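Local atomic coordinates of apical membrane antigen 1 (Babesia divergens, PDB entry 4APM), a protein that probably acts at the parasite surface in forming the moving junction through which Babesia enters its host cell, and binds calcium. Residues Ala130-Asn135 with Cys159-Thr164; Ala64-Arg69 with Leu202-Ser207; Ile337-Ser342 with Gly410-Cys415; Glu385-Thr388 with Ala394-Cys397. All blocks are in the same frame, centred on the assembly; numbering follows the deposited sequence.

Contact 1. Residues Ala130-Asn135 with Cys159-Thr164; sequences AEYAGN and CHILFT
In this PAN-clan protein, helix 125-134 lies against a five-stranded antiparallel sheet, and here its last turn sends Tyr132 and Ala133 onto Cys159 and Ile161 of strand 158-161. The pieces 130-134 and 159-161 run in roughly the same direction, 32° apart, with axes 9.2 Å apart at closest, and no hydrogen bond joins the two segments. A disulfide does so instead: Cys159 SG is bonded to Cys129, just ahead of 130-135 on the helix. That sulfur also lies obliquely beside the Tyr132 ring, 4.1 Å from CD2, in a Cys sulfur-aromatic contact. Tyr132 CG stands anti to the backbone N (chi1 176°), which swings the ring off the helix toward the strand, its CE2 4.1 Å from Ile161 CG1. At its far end the hydroxyl is hydrogen-bonded to Leu108 O, so the polar tip is satisfied outside the interface. Phe150 of the neighbouring strand packs on both Ala133 and Ile161 and continues the apolar layer under the helix. The delta methyl of Ile161 abuts both helix residues, with CD1 3.9 Å from Tyr132 CD2 and 3.8 Å from Ala133 CB.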
loop_
_atom_site.group_PDB
_atom_site.type_symbol
_atom_site.label_atom_id
_atom_site.label_comp_id
_atom_site.label_asym_id
_atom_site.label_seq_id
_atom_site.Cartn_x
_atom_site.Cartn_y
_atom_site.Cartn_z
ATOM N N ALA A 130 -9.603 3.331 -14.223
ATOM C CA ALA A 130 -10.624 2.898 -13.245
ATOM C C ALA A 130 -12.019 3.281 -13.727
ATOM O O ALA A 130 -12.945 2.483 -13.648
ATOM C CB ALA A 130 -10.359 3.522 -11.876
ATOM N N GLU A 131 -12.147 4.502 -14.233
ATOM C CA GLU A 131 -13.425 5.000 -14.757
ATOM C C GLU A 131 -13.807 4.198 -16.005
ATOM O O GLU A 131 -14.955 3.826 -16.209
ATOM C CB GLU A 131 -13.300 6.496 -15.088
ATOM C CG GLU A 131 -14.609 7.175 -15.514
ATOM C CD GLU A 131 -14.447 8.671 -15.714
ATOM O OE1 GLU A 131 -13.398 9.211 -15.325
ATOM O OE2 GLU A 131 -15.368 9.315 -16.257
ATOM N N TYR A 132 -12.815 3.836 -16.790
ATOM C CA TYR A 132 -13.094 3.074 -17.974
ATOM C C TYR A 132 -13.613 1.672 -17.593
ATOM O O TYR A 132 -14.585 1.181 -18.169
ATOM C CB TYR A 132 -11.830 2.997 -18.828
ATOM C CG TYR A 132 -11.986 2.147 -20.058
ATOM C CD1 TYR A 132 -12.792 2.565 -21.111
ATOM C CD2 TYR A 132 -11.295 0.951 -20.187
ATOM C CE1 TYR A 132 -12.932 1.791 -22.250
ATOM C CE2 TYR A 132 -11.423 0.177 -21.315
ATOM C CZ TYR A 132 -12.234 0.616 -22.357
ATOM O OH TYR A 132 -12.378 -0.151 -23.496
ATOM N N ALA A 133 -12.963 1.037 -16.618
ATOM C CA ALA A 133 -13.453 -0.228 -16.081
ATOM C C ALA A 133 -14.900 -0.066 -15.558
ATOM O O ALA A 133 -15.735 -0.960 -15.736
ATOM C CB ALA A 133 -12.522 -0.737 -14.974
ATOM N N GLY A 134 -15.193 1.095 -14.967
ATOM C CA GLY A 134 -16.529 1.401 -14.460
ATOM C C GLY A 134 -17.641 1.590 -15.490
ATOM O O GLY A 134 -18.816 1.541 -15.139
ATOM N N ASN A 135 -17.266 1.782 -16.760
ATOM C CA ASN A 135 -18.210 1.946 -17.865
ATOM C C ASN A 135 -18.400 0.692 -18.737
ATOM O O ASN A 135 -18.957 0.795 -19.839
ATOM C CB ASN A 135 -17.717 3.050 -18.809
ATOM C CG ASN A 135 -17.865 4.433 -18.221
ATOM O OD1 ASN A 135 -18.683 4.658 -17.333
ATOM N ND2 ASN A 135 -17.058 5.359 -18.696
ATOM N N CYS A 159 -3.978 0.134 -20.273
ATOM C CA CYS A 159 -5.029 -0.151 -19.335
ATOM C C CYS A 159 -5.611 -1.533 -19.649
ATOM O O CYS A 159 -6.162 -1.737 -20.719
ATOM C CB CYS A 159 -6.119 0.938 -19.449
ATOM S SG CYS A 159 -7.589 0.700 -18.409
ATOM N N HIS A 160 -5.496 -2.466 -18.707
ATOM C CA HIS A 160 -6.038 -3.807 -18.872
ATOM C C HIS A 160 -7.279 -4.031 -18.044
ATOM O O HIS A 160 -7.310 -3.771 -16.834
ATOM C CB HIS A 160 -4.996 -4.856 -18.500
ATOM C CG HIS A 160 -3.712 -4.741 -19.272
ATOM N ND1 HIS A 160 -3.432 -5.524 -20.333
ATOM C CD2 HIS A 160 -2.634 -3.875 -19.123
ATOM C CE1 HIS A 160 -2.228 -5.184 -20.828
ATOM N NE2 HIS A 160 -1.742 -4.173 -20.083
ATOM N N ILE A 161 -8.305 -4.575 -18.671
ATOM C CA ILE A 161 -9.454 -5.015 -17.921
ATOM C C ILE A 161 -9.343 -6.516 -17.727
ATOM O O ILE A 161 -9.034 -7.255 -18.670
ATOM C CB ILE A 161 -10.775 -4.623 -18.628
ATOM C CG1 ILE A 161 -10.729 -3.145 -19.052
ATOM C CG2 ILE A 161 -11.980 -4.922 -17.746
ATOM C CD1 ILE A 161 -10.568 -2.145 -17.921
ATOM N N LEU A 162 -9.531 -6.949 -16.489
ATOM C CA LEU A 162 -9.471 -8.347 -16.152
ATOM C C LEU A 162 -10.841 -8.940 -16.377
ATOM O O LEU A 162 -11.846 -8.238 -16.243
ATOM C CB LEU A 162 -9.004 -8.531 -14.701
ATOM C CG LEU A 162 -7.584 -7.992 -14.482
ATOM C CD1 LEU A 162 -6.972 -8.409 -13.156
ATOM C CD2 LEU A 162 -6.691 -8.437 -15.617
ATOM N N PHE A 163 -10.875 -10.202 -16.797
ATOM C CA PHE A 163 -12.127 -10.911 -17.070
ATOM C C PHE A 163 -12.699 -11.575 -15.823
ATOM O O PHE A 163 -13.791 -12.111 -15.865
ATOM C CB PHE A 163 -11.912 -11.977 -18.154
ATOM C CG PHE A 163 -13.181 -12.422 -18.842
ATOM C CD1 PHE A 163 -13.997 -11.501 -19.509
ATOM C CD2 PHE A 163 -13.539 -13.770 -18.871
ATOM C CE1 PHE A 163 -15.163 -11.908 -20.150
ATOM C CE2 PHE A 163 -14.692 -14.188 -19.536
ATOM C CZ PHE A 163 -15.505 -13.255 -20.167
ATOM N N THR A 164 -11.925 -11.617 -14.738
ATOM C CA THR A 164 -12.387 -12.254 -13.494
ATOM C C THR A 164 -11.874 -11.492 -12.286
ATOM O O THR A 164 -10.758 -10.977 -12.321
ATOM C CB THR A 164 -11.907 -13.724 -13.377
ATOM O OG1 THR A 164 -12.195 -14.216 -12.060
ATOM C CG2 THR A 164 -10.433 -13.832 -13.611
#

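Contact 2. Residues Ala64-Arg69 with Leu202-Ser207; sequences ADFLNR and LYYGSS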
loop_
_atom_site.group_PDB
_atom_site.type_symbol
_atom_site.label_atom_id
_atom_site.label_comp_id
_atom_site.label_asym_id
_atom_site.label_seq_id
_atom_site.Cartn_x
_atom_site.Cartn_y
_atom_site.Cartn_z
ATOM N N ALA A 64 1.775 -18.249 -16.799
ATOM C CA ALA A 64 1.578 -17.195 -17.792
ATOM C C ALA A 64 1.421 -15.842 -17.090
ATOM O O ALA A 64 0.761 -15.766 -16.061
ATOM C CB ALA A 64 0.353 -17.500 -18.650
ATOM N N ASP A 65 2.016 -14.785 -17.647
ATOM C CA ASP A 65 1.765 -13.427 -17.150
ATOM C C ASP A 65 0.259 -13.140 -17.080
ATOM O O ASP A 65 -0.481 -13.443 -18.032
ATOM C CB ASP A 65 2.454 -12.370 -18.005
ATOM C CG ASP A 65 2.249 -10.960 -17.456
ATOM O OD1 ASP A 65 2.720 -10.674 -16.333
ATOM O OD2 ASP A 65 1.609 -10.139 -18.131
ATOM N N PHE A 66 -0.200 -12.623 -15.934
ATOM C CA PHE A 66 -1.626 -12.505 -15.698
ATOM C C PHE A 66 -2.305 -11.532 -16.652
ATOM O O PHE A 66 -3.508 -11.602 -16.826
ATOM C CB PHE A 66 -1.976 -12.228 -14.231
ATOM C CG PHE A 66 -1.703 -10.805 -13.767
ATOM C CD1 PHE A 66 -0.459 -10.205 -13.965
ATOM C CD2 PHE A 66 -2.684 -10.096 -13.075
ATOM C CE1 PHE A 66 -0.218 -8.910 -13.528
ATOM C CE2 PHE A 66 -2.437 -8.810 -12.601
ATOM C CZ PHE A 66 -1.205 -8.219 -12.826
ATOM N N LEU A 67 -1.516 -10.708 -17.339
ATOM C CA LEU A 67 -2.067 -9.751 -18.297
ATOM C C LEU A 67 -2.253 -10.326 -19.711
ATOM O O LEU A 67 -2.769 -9.632 -20.598
ATOM C CB LEU A 67 -1.245 -8.447 -18.333
ATOM C CG LEU A 67 -1.159 -7.609 -17.032
ATOM C CD1 LEU A 67 -0.544 -6.215 -17.232
ATOM C CD2 LEU A 67 -2.512 -7.497 -16.345
ATOM N N ASN A 68 -1.867 -11.589 -19.922
ATOM C CA ASN A 68 -2.265 -12.309 -21.161
ATOM C C ASN A 68 -3.764 -12.485 -21.197
ATOM O O ASN A 68 -4.386 -12.608 -20.144
ATOM C CB ASN A 68 -1.610 -13.689 -21.216
ATOM C CG ASN A 68 -0.133 -13.601 -21.406
ATOM O OD1 ASN A 68 0.415 -12.508 -21.430
ATOM N ND2 ASN A 68 0.538 -14.742 -21.482
ATOM N N ARG A 69 -4.348 -12.560 -22.391
ATOM C CA ARG A 69 -5.785 -12.809 -22.496
ATOM C C ARG A 69 -6.153 -14.182 -21.954
ATOM O O ARG A 69 -5.406 -15.138 -22.108
ATOM C CB ARG A 69 -6.253 -12.692 -23.943
ATOM C CG ARG A 69 -5.873 -11.392 -24.605
ATOM C CD ARG A 69 -6.680 -11.164 -25.866
ATOM N NE ARG A 69 -6.226 -9.948 -26.522
ATOM C CZ ARG A 69 -6.784 -8.752 -26.357
ATOM N NH1 ARG A 69 -7.882 -8.606 -25.611
ATOM N NH2 ARG A 69 -6.264 -7.706 -26.973
ATOM N N LEU A 202 2.881 -1.448 -12.078
ATOM C CA LEU A 202 1.521 -1.935 -12.278
ATOM C C LEU A 202 0.614 -1.505 -11.123
ATOM O O LEU A 202 1.029 -1.495 -9.949
ATOM C CB LEU A 202 1.516 -3.462 -12.413
ATOM C CG LEU A 202 1.603 -4.115 -13.801
ATOM C CD1 LEU A 202 2.535 -3.395 -14.778
ATOM C CD2 LEU A 202 1.954 -5.594 -13.719
ATOM N N TYR A 203 -0.628 -1.141 -11.463
ATOM C CA TYR A 203 -1.632 -0.754 -10.476
ATOM C C TYR A 203 -2.853 -1.642 -10.643
ATOM O O TYR A 203 -3.541 -1.553 -11.656
ATOM C CB TYR A 203 -2.075 0.681 -10.716
ATOM C CG TYR A 203 -1.002 1.707 -10.539
ATOM C CD1 TYR A 203 0.004 1.872 -11.493
ATOM C CD2 TYR A 203 -1.009 2.537 -9.423
ATOM C CE1 TYR A 203 0.980 2.801 -11.319
ATOM C CE2 TYR A 203 -0.059 3.502 -9.258
ATOM C CZ TYR A 203 0.934 3.629 -10.218
ATOM O OH TYR A 203 1.896 4.577 -10.024
ATOM N N TYR A 204 -3.115 -2.491 -9.659
ATOM C CA TYR A 204 -4.355 -3.283 -9.614
ATOM C C TYR A 204 -5.414 -2.486 -8.857
ATOM O O TYR A 204 -5.164 -1.975 -7.766
ATOM C CB TYR A 204 -4.098 -4.606 -8.887
ATOM C CG TYR A 204 -5.245 -5.606 -8.929
ATOM C CD1 TYR A 204 -6.329 -5.500 -8.054
ATOM C CD2 TYR A 204 -5.220 -6.678 -9.814
ATOM C CE1 TYR A 204 -7.365 -6.434 -8.082
ATOM C CE2 TYR A 204 -6.259 -7.604 -9.870
ATOM C CZ TYR A 204 -7.329 -7.472 -9.003
ATOM O OH TYR A 204 -8.340 -8.373 -9.035
ATOM N N GLY A 205 -6.616 -2.406 -9.398
ATOM C CA GLY A 205 -7.652 -1.714 -8.662
ATOM C C GLY A 205 -9.031 -2.059 -9.133
ATOM O O GLY A 205 -9.213 -2.869 -10.054
ATOM N N SER A 206 -10.003 -1.382 -8.534
ATOM C CA SER A 206 -11.375 -1.590 -8.844
ATOM C C SER A 206 -11.882 -0.315 -9.479
ATOM O O SER A 206 -11.244 0.717 -9.387
ATOM C CB SER A 206 -12.148 -1.864 -7.545
ATOM O OG SER A 206 -12.624 -0.651 -7.004
ATOM N N SER A 207 -13.095 -0.354 -10.004
ATOM C CA SER A 207 -13.668 0.813 -10.670
ATOM C C SER A 207 -14.040 1.927 -9.687
ATOM O O SER A 207 -14.453 2.996 -10.095
ATOM C CB SER A 207 -14.882 0.395 -11.460
ATOM O OG SER A 207 -15.929 0.034 -10.573
#
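Asn68 N donates to Asp65 O over 3.0 Å and closes a type I turn whose two central residues, Phe66 and Leu67, point their side chains at strand 202-205. A weak second bond, 3.3 Å from Leu67 N to Asp65 OD2, reinforces the turn from its first side chain. Across the contact everything is apolar. Phe66 carries most of it: its ring meets both partners with its edge, CE1 standing 4.0 Å from Leu202 CD2, which lies in the ring plane, and CE2 a looser 4.5 Å from Tyr204 CD2. The tyrosine ring likewise offers its edge, so the two aromatic groups meet rim to rim without stacking. One face of the phenylalanine is taken within its own turn, where Leu67 CD2 sits 3.7 Å above the plane and over the centre. The other delta methyl of this leucine, CD1, reaches across to Leu202 CD2 at 4.4 Å. Phe66 CG lies between its backbone N and carbonyl carbon (chi1 75°), a placing that carries the ring toward the strand. Val151 of strand 150-153 touches Phe66, Leu67 and Tyr204, and Val57 and Ile58 of strand 56-60 also pack on the phenylalanine. With no polar bond between the segments, the loop is joined to the sheet here by shape and burial alone, while one backbone bond closes the turn that presents its side chains.

Contact 3. Residues Ile337-Ser342 with Gly410-Cys415; sequences IIDAGS and GTYYYC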
loop_
_atom_site.group_PDB
_atom_site.type_symbol
_atom_site.label_atom_id
_atom_site.label_comp_id
_atom_site.label_asym_id
_atom_site.label_seq_id
_atom_site.Cartn_x
_atom_site.Cartn_y
_atom_site.Cartn_z
ATOM N N ILE A 337 7.598 9.089 13.559
ATOM C CA ILE A 337 8.809 9.435 14.281
ATOM C C ILE A 337 9.928 9.575 13.239
ATOM O O ILE A 337 10.046 8.725 12.348
ATOM C CB ILE A 337 9.194 8.286 15.235
ATOM C CG1 ILE A 337 8.146 8.109 16.318
ATOM C CG2 ILE A 337 10.601 8.460 15.796
ATOM C CD1 ILE A 337 7.183 6.974 16.040
ATOM N N ILE A 338 10.727 10.641 13.301
ATOM C CA ILE A 338 11.812 10.735 12.341
ATOM C C ILE A 338 12.982 9.842 12.754
ATOM O O ILE A 338 13.264 9.671 13.949
ATOM C CB ILE A 338 12.253 12.190 12.006
ATOM C CG1 ILE A 338 13.162 12.186 10.773
ATOM C CG2 ILE A 338 12.974 12.850 13.176
ATOM C CD1 ILE A 338 13.907 13.484 10.542
ATOM N N ASP A 339 13.589 9.197 11.766
ATOM C CA ASP A 339 14.696 8.286 11.996
ATOM C C ASP A 339 15.374 7.962 10.664
ATOM O O ASP A 339 14.769 7.346 9.804
ATOM C CB ASP A 339 14.207 7.003 12.680
ATOM C CG ASP A 339 15.330 6.032 12.958
ATOM O OD1 ASP A 339 16.255 6.392 13.722
ATOM O OD2 ASP A 339 15.310 4.918 12.391
ATOM N N ALA A 340 16.612 8.426 10.484
ATOM C CA ALA A 340 17.336 8.265 9.220
ATOM C C ALA A 340 17.460 6.813 8.819
ATOM O O ALA A 340 17.797 5.972 9.643
ATOM C CB ALA A 340 18.724 8.894 9.322
ATOM N N GLY A 341 17.240 6.534 7.535
ATOM C CA GLY A 341 17.351 5.182 6.998
ATOM C C GLY A 341 16.110 4.306 7.136
ATOM O O GLY A 341 16.051 3.210 6.567
ATOM N N SER A 342 15.117 4.768 7.891
ATOM C CA SER A 342 13.882 3.997 8.027
ATOM C C SER A 342 12.810 4.352 6.982
ATOM O O SER A 342 12.617 5.537 6.649
ATOM C CB SER A 342 13.307 4.141 9.434
ATOM O OG SER A 342 11.939 3.748 9.435
ATOM N N GLY A 410 17.424 17.277 6.303
ATOM C CA GLY A 410 18.773 17.514 6.834
ATOM C C GLY A 410 18.841 17.161 8.314
ATOM O O GLY A 410 18.336 16.102 8.727
ATOM N N THR A 411 19.397 18.068 9.122
ATOM C CA THR A 411 19.805 17.746 10.491
ATOM C C THR A 411 18.615 17.658 11.443
ATOM O O THR A 411 17.733 18.524 11.444
ATOM C CB THR A 411 20.801 18.798 11.064
ATOM O OG1 THR A 411 21.829 19.056 10.108
ATOM C CG2 THR A 411 21.453 18.303 12.360
ATOM N N TYR A 412 18.630 16.650 12.311
ATOM C CA TYR A 412 17.637 16.574 13.371
ATOM C C TYR A 412 18.305 16.055 14.624
ATOM O O TYR A 412 19.460 15.674 14.586
ATOM C CB TYR A 412 16.464 15.658 12.952
ATOM C CG TYR A 412 16.828 14.188 12.874
ATOM C CD1 TYR A 412 17.468 13.670 11.754
ATOM C CD2 TYR A 412 16.548 13.323 13.936
ATOM C CE1 TYR A 412 17.845 12.339 11.699
ATOM C CE2 TYR A 412 16.908 11.980 13.880
ATOM C CZ TYR A 412 17.553 11.500 12.757
ATOM O OH TYR A 412 17.920 10.181 12.688
ATOM N N TYR A 413 17.538 15.953 15.701
ATOM C CA TYR A 413 18.085 15.746 17.036
ATOM C C TYR A 413 17.576 14.476 17.687
ATOM O O TYR A 413 16.393 14.124 17.549
ATOM C CB TYR A 413 17.751 16.941 17.927
ATOM C CG TYR A 413 18.105 18.234 17.262
ATOM C CD1 TYR A 413 19.420 18.697 17.266
ATOM C CD2 TYR A 413 17.156 18.934 16.513
ATOM C CE1 TYR A 413 19.765 19.860 16.613
ATOM C CE2 TYR A 413 17.496 20.099 15.844
ATOM C CZ TYR A 413 18.802 20.554 15.905
ATOM O OH TYR A 413 19.149 21.703 15.252
ATOM N N TYR A 414 18.463 13.820 18.436
ATOM C CA TYR A 414 18.079 12.694 19.266
ATOM C C TYR A 414 18.710 12.717 20.665
ATOM O O TYR A 414 19.723 13.381 20.899
ATOM C CB TYR A 414 18.338 11.364 18.545
ATOM C CG TYR A 414 19.788 10.967 18.377
ATOM C CD1 TYR A 414 20.532 11.410 17.287
ATOM C CD2 TYR A 414 20.373 10.036 19.230
ATOM C CE1 TYR A 414 21.842 10.997 17.095
ATOM C CE2 TYR A 414 21.689 9.631 19.055
ATOM C CZ TYR A 414 22.413 10.104 17.982
ATOM O OH TYR A 414 23.712 9.671 17.794
ATOM N N CYS A 415 18.085 11.994 21.588
ATOM C CA CYS A 415 18.525 11.945 22.968
ATOM C C CYS A 415 19.223 10.638 23.304
ATOM O O CYS A 415 18.601 9.573 23.290
ATOM C CB CYS A 415 17.346 12.116 23.895
ATOM S SG CYS A 415 17.870 12.359 25.594
#
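Gly410 opens the strand that brings Tyr412 to Ile338 and Ala340, and its carbonyl O lies in plane at the edge of that tyrosine's own ring. Thr411 turns away from the partner segment. Tyr412 then carries the contact: with CG set between the backbone N and the carbonyl carbon (chi1 70°), the ring projects from the strand toward 337-342. Ile338 covers one of its faces with two branches. The delta methyl CD1 makes a CH-pi contact, 4.0 Å from the ring centroid and 24° off the normal, and CG2 lies 3.7 Å from Tyr412 CD2. Past the ring, the hydroxyl O accepts the N-H of Ala340 in a nearly straight bond (3.1 Å from N to OH, 171° at the hydrogen), and Ala340 CB rests 3.7 Å from the same OH. That N-H belongs to a type II turn from Asp339 to Ser342, which is closed by a different pair, Ser342 N to Asp339 O at 3.2 Å. Tyr413 points away again, Tyr414 stacks on His402 of strand 400-406, and Cys415 ends the segment in a disulfide to Cys397. One tyrosine therefore does two jobs: its ring buries isoleucine methyls, and its oxygen satisfies a backbone N-H where the chain turns the corner, joining strands that are not sheet neighbours without a backbone ladder between them.

Contact 4. Residues Glu385-Thr388 with Ala394-Cys397; sequences EVTT and ALKC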
loop_
_atom_site.group_PDB
_atom_site.type_symbol
_atom_site.label_atom_id
_atom_site.label_comp_id
_atom_site.label_asym_id
_atom_site.label_seq_id
_atom_site.Cartn_x
_atom_site.Cartn_y
_atom_site.Cartn_z
ATOM N N GLU A 385 15.407 5.115 26.649
ATOM C CA GLU A 385 14.511 5.240 25.505
ATOM C C GLU A 385 14.871 6.436 24.628
ATOM O O GLU A 385 14.481 7.557 24.914
ATOM C CB GLU A 385 13.066 5.361 25.975
ATOM C CG GLU A 385 12.481 4.081 26.546
ATOM C CD GLU A 385 11.007 4.238 26.857
ATOM O OE1 GLU A 385 10.480 5.346 26.633
ATOM O OE2 GLU A 385 10.371 3.269 27.324
ATOM N N VAL A 386 15.623 6.179 23.565
ATOM C CA VAL A 386 15.911 7.175 22.549
ATOM C C VAL A 386 14.665 7.908 22.028
ATOM O O VAL A 386 13.672 7.279 21.630
ATOM C CB VAL A 386 16.665 6.523 21.390
ATOM C CG1 VAL A 386 17.042 7.553 20.343
ATOM C CG2 VAL A 386 17.899 5.801 21.925
ATOM N N THR A 387 14.710 9.238 22.078
ATOM C CA THR A 387 13.699 10.083 21.444
ATOM C C THR A 387 14.323 10.828 20.268
ATOM O O THR A 387 15.542 11.003 20.225
ATOM C CB THR A 387 13.109 11.095 22.428
ATOM O OG1 THR A 387 14.153 11.630 23.251
ATOM C CG2 THR A 387 12.062 10.445 23.301
ATOM N N THR A 388 13.509 11.171 19.264
ATOM C CA THR A 388 13.966 12.043 18.169
ATOM C C THR A 388 12.982 13.193 17.941
ATOM O O THR A 388 11.827 13.138 18.383
ATOM C CB THR A 388 14.160 11.301 16.821
ATOM O OG1 THR A 388 12.889 10.911 16.291
ATOM C CG2 THR A 388 15.065 10.084 16.947
ATOM N N ALA A 394 11.568 20.966 20.587
ATOM C CA ALA A 394 10.531 19.921 20.618
ATOM C C ALA A 394 11.019 18.607 21.246
ATOM O O ALA A 394 10.259 17.909 21.925
ATOM C CB ALA A 394 9.980 19.673 19.222
ATOM N N LEU A 395 12.289 18.284 21.020
ATOM C CA LEU A 395 12.899 17.090 21.600
ATOM C C LEU A 395 12.799 17.034 23.127
ATOM O O LEU A 395 13.324 17.902 23.820
ATOM C CB LEU A 395 14.367 17.001 21.186
ATOM C CG LEU A 395 15.138 15.821 21.771
ATOM C CD1 LEU A 395 14.598 14.496 21.227
ATOM C CD2 LEU A 395 16.616 15.980 21.448
ATOM N N LYS A 396 12.146 15.998 23.644
ATOM C CA LYS A 396 12.207 15.683 25.061
ATOM C C LYS A 396 13.445 14.830 25.331
ATOM O O LYS A 396 13.636 13.786 24.707
ATOM C CB LYS A 396 10.918 14.989 25.515
ATOM C CG LYS A 396 9.671 15.778 25.131
ATOM C CD LYS A 396 8.384 15.282 25.785
ATOM C CE LYS A 396 7.203 16.134 25.316
ATOM N NZ LYS A 396 6.106 16.283 26.320
ATOM N N CYS A 397 14.336 15.341 26.181
ATOM C CA CYS A 397 15.617 14.689 26.451
ATOM C C CYS A 397 16.056 14.867 27.904
ATOM O O CYS A 397 15.930 15.945 28.484
ATOM C CB CYS A 397 16.708 15.204 25.500
ATOM S SG CYS A 397 18.318 14.369 25.650
#
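Thr387 faces the loop residues Leu395 and Lys396, and its side chain meets them atom by atom. CB comes first, 3.6 Å from Lys396 O and 3.9 Å from Leu395 CD1. From there the side chain forks. The hydroxyl branch, OG1, donates to Lys396 O in a short bond of 2.7 Å that arrives almost head-on at the carbonyl, with a C=O...O angle of 176°. The torsion that puts it there, chi1 41°, lodges OG1 between the backbone N and the carbonyl carbon. The methyl branch, CG2, is the more distant, 4.0 Å from the same carbonyl oxygen. OG1 also touches a hydrocarbon neighbour, Leu395 CD1, 3.5 Å away. With CG anti to the backbone N (chi1 178°), the leucine's end swings to the strand, where CD1 also rests 3.9 Å from Thr388 C and so lies along the strand's peptide backbone. Lys396 joins through its main chain, while its aliphatic arm leads away from the strand. Its backbone N is hydrogen-bonded to Asn366 OD1, so both ends of the lysine's main chain have a polar partner. In the sheet, Thr387 has a backbone bond with Cys415 of the neighbouring strand 410-416. A short strand with an irregular loop held alongside it by a side-chain-to-backbone bond and a nearby disulfide is in keeping with a disulfide-rich extracellular module, and here it forms part of the C-terminal portion of the AMA1 ectodomain.

How the contacts relate
From the N terminus, the loop at 64-69 comes first and waits until strand 202-205 to close contact 2. Within that long excursion lies contact 1, which closes the much shorter connection from helix 125-134 to strand 158-161. The two touch, for instance through Leu162 and Tyr204, and reach one five-stranded sheet. The chain then crosses to the other side of the molecule, where 337-342 opens contact 3, which 410-415 closes. Contact 4 nests inside it, closing the short loop from strand 387-389 to 394-397, and the pair is bound together by the Cys397-Cys415 disulfide and by Ile338 O with Thr388 OG1. The two clusters remain separate, with contacts 1 and 3 centred about 43 Å apart.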